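Local coordinates for protein alpha-amylase inhibitor 0.19 (Triticum aestivum, PDB 1HSS) that inhibits alpha-amylases as a secreted homodimeric wheat kernel protein of the cereal trypsin/alpha-amylase inhibitor family and is also an IgE-binding allergen, at residues K89-I103 and G111-D123. Numbering follows the deposited sequence.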
loop_
_atom_site.group_PDB
_atom_site.type_symbol
_atom_site.label_atom_id
_atom_site.label_comp_id
_atom_site.label_asym_id
_atom_site.label_seq_id
_atom_site.Cartn_x
_atom_site.Cartn_y
_atom_site.Cartn_z
ATOM N N LYS A 89 -7.400 6.358 -2.515
ATOM C CA LYS A 89 -7.895 5.408 -1.523
ATOM C C LYS A 89 -7.022 4.173 -1.439
ATOM O O LYS A 89 -6.906 3.584 -0.374
ATOM C CB LYS A 89 -9.363 5.024 -1.763
ATOM C CG LYS A 89 -9.614 4.369 -3.085
ATOM C CD LYS A 89 -11.081 4.007 -3.251
ATOM C CE LYS A 89 -11.859 5.149 -3.882
ATOM N NZ LYS A 89 -11.614 6.436 -3.149
ATOM N N LEU A 90 -6.287 3.887 -2.512
ATOM C CA LEU A 90 -5.249 2.868 -2.493
ATOM C C LEU A 90 -4.066 3.283 -1.633
ATOM O O LEU A 90 -3.472 2.451 -0.956
ATOM C CB LEU A 90 -4.766 2.601 -3.900
ATOM C CG LEU A 90 -4.731 1.142 -4.326
ATOM C CD1 LEU A 90 -6.092 0.496 -4.113
ATOM C CD2 LEU A 90 -4.338 1.082 -5.794
ATOM N N THR A 91 -3.701 4.559 -1.677
ATOM C CA THR A 91 -2.603 5.102 -0.849
ATOM C C THR A 91 -2.959 5.140 0.658
ATOM O O THR A 91 -2.251 4.586 1.508
ATOM C CB THR A 91 -2.214 6.536 -1.328
ATOM O OG1 THR A 91 -1.886 6.495 -2.718
ATOM C CG2 THR A 91 -1.034 7.092 -0.549
ATOM N N ALA A 92 -4.154 5.624 0.955
ATOM C CA ALA A 92 -4.638 5.612 2.317
ATOM C C ALA A 92 -4.693 4.179 2.912
ATOM O O ALA A 92 -4.285 3.962 4.056
ATOM C CB ALA A 92 -6.014 6.294 2.370
ATOM N N ALA A 93 -5.078 3.192 2.096
ATOM C CA ALA A 93 -5.190 1.788 2.516
ATOM C C ALA A 93 -3.849 1.146 2.905
ATOM O O ALA A 93 -3.825 0.095 3.546
ATOM C CB ALA A 93 -5.851 0.959 1.396
ATOM N N SER A 94 -2.731 1.742 2.501
ATOM C CA SER A 94 -1.434 1.097 2.719
ATOM C C SER A 94 -0.447 1.970 3.496
ATOM O O SER A 94 0.731 1.631 3.621
ATOM C CB SER A 94 -0.833 0.715 1.372
ATOM O OG SER A 94 -0.763 1.857 0.544
ATOM N N ILE A 95 -0.954 3.021 4.127
ATOM C CA ILE A 95 -0.116 3.913 4.955
ATOM C C ILE A 95 0.459 3.174 6.171
ATOM O O ILE A 95 1.626 3.313 6.534
ATOM C CB ILE A 95 -0.925 5.142 5.433
ATOM C CG1 ILE A 95 -1.154 6.097 4.260
ATOM C CG2 ILE A 95 -0.201 5.840 6.585
ATOM C CD1 ILE A 95 -1.970 7.327 4.625
ATOM N N THR A 96 -0.321 2.194 6.587
ATOM C CA THR A 96 -0.037 1.273 7.675
ATOM C C THR A 96 1.078 0.233 7.264
ATOM O O THR A 96 2.083 0.048 7.980
ATOM C CB THR A 96 -1.448 0.669 8.074
ATOM O OG1 THR A 96 -1.488 0.335 9.456
ATOM C CG2 THR A 96 -1.837 -0.470 7.216
ATOM N N ALA A 97 1.080 -0.148 5.987
ATOM C CA ALA A 97 2.197 -0.900 5.415
ATOM C C ALA A 97 3.498 -0.077 5.302
ATOM O O ALA A 97 4.582 -0.561 5.633
ATOM C CB ALA A 97 1.805 -1.451 4.043
ATOM N N VAL A 98 3.412 1.167 4.829
ATOM C CA VAL A 98 4.625 1.958 4.735
ATOM C C VAL A 98 5.205 2.274 6.114
ATOM O O VAL A 98 6.418 2.217 6.293
ATOM C CB VAL A 98 4.435 3.246 3.878
ATOM C CG1 VAL A 98 3.357 3.014 2.814
ATOM C CG2 VAL A 98 4.144 4.448 4.746
ATOM N N CYS A 99 4.335 2.337 7.120
ATOM C CA CYS A 99 4.759 2.429 8.522
ATOM C C CYS A 99 5.203 1.089 9.153
ATOM O O CYS A 99 5.702 1.073 10.278
ATOM C CB CYS A 99 3.645 3.030 9.403
ATOM S SG CYS A 99 3.230 4.796 9.180
ATOM N N ARG A 100 5.066 -0.017 8.425
ATOM C CA ARG A 100 5.324 -1.368 8.952
ATOM C C ARG A 100 4.532 -1.666 10.240
ATOM O O ARG A 100 5.036 -2.309 11.166
ATOM C CB ARG A 100 6.829 -1.616 9.188
ATOM C CG ARG A 100 7.768 -0.688 8.442
ATOM C CD ARG A 100 8.330 -1.289 7.189
ATOM N NE ARG A 100 9.655 -0.741 6.917
ATOM C CZ ARG A 100 10.752 -1.104 7.574
ATOM N NH1 ARG A 100 10.711 -2.107 8.454
ATOM N NH2 ARG A 100 11.900 -0.503 7.313
ATOM N N LEU A 101 3.268 -1.251 10.245
ATOM C CA LEU A 101 2.381 -1.459 11.378
ATOM C C LEU A 101 1.305 -2.456 10.951
ATOM O O LEU A 101 0.615 -2.240 9.960
ATOM C CB LEU A 101 1.736 -0.131 11.798
ATOM C CG LEU A 101 2.211 0.765 12.953
ATOM C CD1 LEU A 101 3.533 0.340 13.493
ATOM C CD2 LEU A 101 2.240 2.208 12.503
ATOM N N PRO A 102 1.236 -3.620 11.622
ATOM C CA PRO A 102 0.191 -4.591 11.285
ATOM C C PRO A 102 -1.189 -4.220 11.825
ATOM O O PRO A 102 -1.344 -3.403 12.741
ATOM C CB PRO A 102 0.714 -5.908 11.883
ATOM C CG PRO A 102 1.563 -5.477 13.026
ATOM C CD PRO A 102 2.188 -4.166 12.612
ATOM N N ILE A 103 -2.191 -4.746 11.149
ATOM C CA ILE A 103 -3.576 -4.506 11.497
ATOM C C ILE A 103 -4.227 -5.890 11.627
ATOM O O ILE A 103 -3.633 -6.879 11.203
ATOM C CB ILE A 103 -4.261 -3.631 10.390
ATOM C CG1 ILE A 103 -4.120 -4.271 9.007
ATOM C CG2 ILE A 103 -3.557 -2.293 10.290
ATOM C CD1 ILE A 103 -5.336 -5.036 8.532
ATOM N N GLY A 111 -4.046 -11.336 10.485
ATOM C CA GLY A 111 -3.238 -10.129 10.359
ATOM C C GLY A 111 -2.954 -9.696 8.927
ATOM O O GLY A 111 -3.119 -10.482 7.995
ATOM N N ALA A 112 -2.584 -8.431 8.741
ATOM C CA ALA A 112 -2.142 -7.917 7.437
ATOM C C ALA A 112 -1.420 -6.588 7.658
ATOM O O ALA A 112 -1.252 -6.177 8.798
ATOM C CB ALA A 112 -3.343 -7.720 6.515
ATOM N N TYR A 113 -0.992 -5.924 6.583
ATOM C CA TYR A 113 -0.369 -4.584 6.666
ATOM C C TYR A 113 -1.164 -3.515 5.921
ATOM O O TYR A 113 -0.715 -2.389 5.761
ATOM C CB TYR A 113 1.047 -4.606 6.085
ATOM C CG TYR A 113 2.063 -5.186 7.017
ATOM C CD1 TYR A 113 2.587 -4.429 8.047
ATOM C CD2 TYR A 113 2.474 -6.508 6.896
ATOM C CE1 TYR A 113 3.488 -4.970 8.936
ATOM C CE2 TYR A 113 3.372 -7.048 7.771
ATOM C CZ TYR A 113 3.873 -6.273 8.789
ATOM O OH TYR A 113 4.782 -6.807 9.659
ATOM N N VAL A 114 -2.383 -3.865 5.543
ATOM C CA VAL A 114 -3.080 -3.190 4.474
ATOM C C VAL A 114 -4.578 -3.207 4.850
ATOM O O VAL A 114 -5.036 -4.130 5.539
ATOM C CB VAL A 114 -2.737 -3.947 3.149
ATOM C CG1 VAL A 114 -3.945 -4.464 2.473
ATOM C CG2 VAL A 114 -1.876 -3.088 2.265
ATOM N N CYS A 115 -5.260 -2.088 4.610
ATOM C CA CYS A 115 -6.663 -1.913 5.000
ATOM C C CYS A 115 -7.649 -1.998 3.835
ATOM O O CYS A 115 -8.020 -0.970 3.277
ATOM C CB CYS A 115 -6.848 -0.556 5.685
ATOM S SG CYS A 115 -5.908 -0.378 7.216
ATOM N N LYS A 116 -8.251 -3.165 3.632
ATOM C CA LYS A 116 -9.155 -3.372 2.486
ATOM C C LYS A 116 -10.463 -2.579 2.541
ATOM O O LYS A 116 -11.002 -2.177 1.506
ATOM C CB LYS A 116 -9.461 -4.860 2.288
ATOM C CG LYS A 116 -10.297 -5.486 3.378
ATOM C CD LYS A 116 -10.471 -6.972 3.113
ATOM C CE LYS A 116 -11.123 -7.683 4.292
ATOM N NZ LYS A 116 -12.594 -7.486 4.332
ATOM N N ASP A 117 -10.927 -2.286 3.752
ATOM C CA ASP A 117 -12.107 -1.443 3.948
ATOM C C ASP A 117 -11.888 0.001 3.467
ATOM O O ASP A 117 -12.719 0.549 2.749
ATOM C CB ASP A 117 -12.545 -1.479 5.427
ATOM C CG ASP A 117 -11.397 -1.136 6.421
ATOM O OD1 ASP A 117 -10.265 -1.668 6.294
ATOM O OD2 ASP A 117 -11.670 -0.401 7.401
ATOM N N VAL A 118 -10.683 0.517 3.695
ATOM C CA VAL A 118 -10.288 1.843 3.224
ATOM C C VAL A 118 -10.068 1.884 1.704
ATOM O O VAL A 118 -10.359 2.888 1.062
ATOM C CB VAL A 118 -8.999 2.311 3.951
ATOM C CG1 VAL A 118 -8.541 3.674 3.425
ATOM C CG2 VAL A 118 -9.238 2.371 5.443
ATOM N N ALA A 119 -9.529 0.804 1.133
ATOM C CA ALA A 119 -9.360 0.696 -0.321
ATOM C C ALA A 119 -10.697 0.659 -1.090
ATOM O O ALA A 119 -10.772 1.002 -2.270
ATOM C CB ALA A 119 -8.529 -0.535 -0.655
ATOM N N ALA A 120 -11.757 0.275 -0.398
ATOM C CA ALA A 120 -13.075 0.188 -0.994
ATOM C C ALA A 120 -14.007 1.354 -0.655
ATOM O O ALA A 120 -15.187 1.317 -0.953
ATOM C CB ALA A 120 -13.711 -1.111 -0.588
ATOM N N TYR A 121 -13.487 2.363 0.023
ATOM C CA TYR A 121 -14.232 3.588 0.324
ATOM C C TYR A 121 -14.999 4.138 -0.910
ATOM O O TYR A 121 -14.492 4.084 -2.032
ATOM C CB TYR A 121 -13.236 4.624 0.883
ATOM C CG TYR A 121 -13.830 5.944 1.311
ATOM C CD1 TYR A 121 -14.002 6.968 0.390
ATOM C CD2 TYR A 121 -14.256 6.148 2.613
ATOM C CE1 TYR A 121 -14.587 8.140 0.741
ATOM C CE2 TYR A 121 -14.849 7.319 2.981
ATOM C CZ TYR A 121 -15.017 8.315 2.035
ATOM O OH TYR A 121 -15.642 9.500 2.354
ATOM N N PRO A 122 -16.262 4.595 -0.734
ATOM C CA PRO A 122 -16.986 4.908 0.498
ATOM C C PRO A 122 -17.918 3.792 0.954
ATOM O O PRO A 122 -18.822 4.017 1.746
ATOM C CB PRO A 122 -17.771 6.169 0.135
ATOM C CG PRO A 122 -17.763 6.240 -1.357
ATOM C CD PRO A 122 -17.061 5.021 -1.889
ATOM N N ASP A 123 -17.672 2.582 0.472
ATOM C CA ASP A 123 -18.498 1.436 0.831
ATOM C C ASP A 123 -17.989 0.640 2.054
ATOM O O ASP A 123 -18.527 0.778 3.156
ATOM C CB ASP A 123 -18.653 0.526 -0.395
ATOM C CG ASP A 123 -19.339 1.238 -1.567
ATOM O OD1 ASP A 123 -20.570 1.465 -1.482
ATOM O OD2 ASP A 123 -18.643 1.614 -2.546
#
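Ile103 and Ala112 form an antiparallel hydrogen-bonded pair, with Ile103 N 2.9 Å from Ala112 O and a return bond from Ala112 N to Ile103 O. Both side chains lie on the same face of this two-stranded sheet, where Ile103 CD1 touches Ala112 CB at 3.9 Å. Farther along, Cys115 N donates to Ala93 O at 2.8 Å, nearly straight (171°) and in the carbonyl plane. This bond ties the start of helix 116-119 to the turn between helices 85-92 and 95-98. Ala93 CB packs against Ala119 CB at 3.7 Å. With chi1 at 178°, Val118 swings CG1 to the side opposite its own N, where it meets Ala92 CB at 3.8 Å. The Lys89 side chain is bent toward its end and passes alongside the carbonyl oxygens of Ala119 and Tyr121. Its NZ makes a weak hydrogen bond to Arg85 O and comes to the edge of the Tyr121 ring, whose OH is bonded to Asp62 on helix 53-67. In this disulfide-rich helical fold of the prolamin clan, the contact joins the C-terminal segment to the helices before it. Disulfides from Cys115 to Cys54 and from Cys99 to Cys42 tie the two segments to helices 53-67 and 35-46. Tyr113 lies beside Pro102, with CE1 4.0 Å from Pro102 CD. The Arg100-Leu101 peptide meets the edge of its ring, and Tyr113 CB rests on Ala97 CB at 3.8 Å. Tyr113 OH bonds to Ser31 O of the second subunit, and Arg100 makes a salt bridge to Glu35 of that subunit.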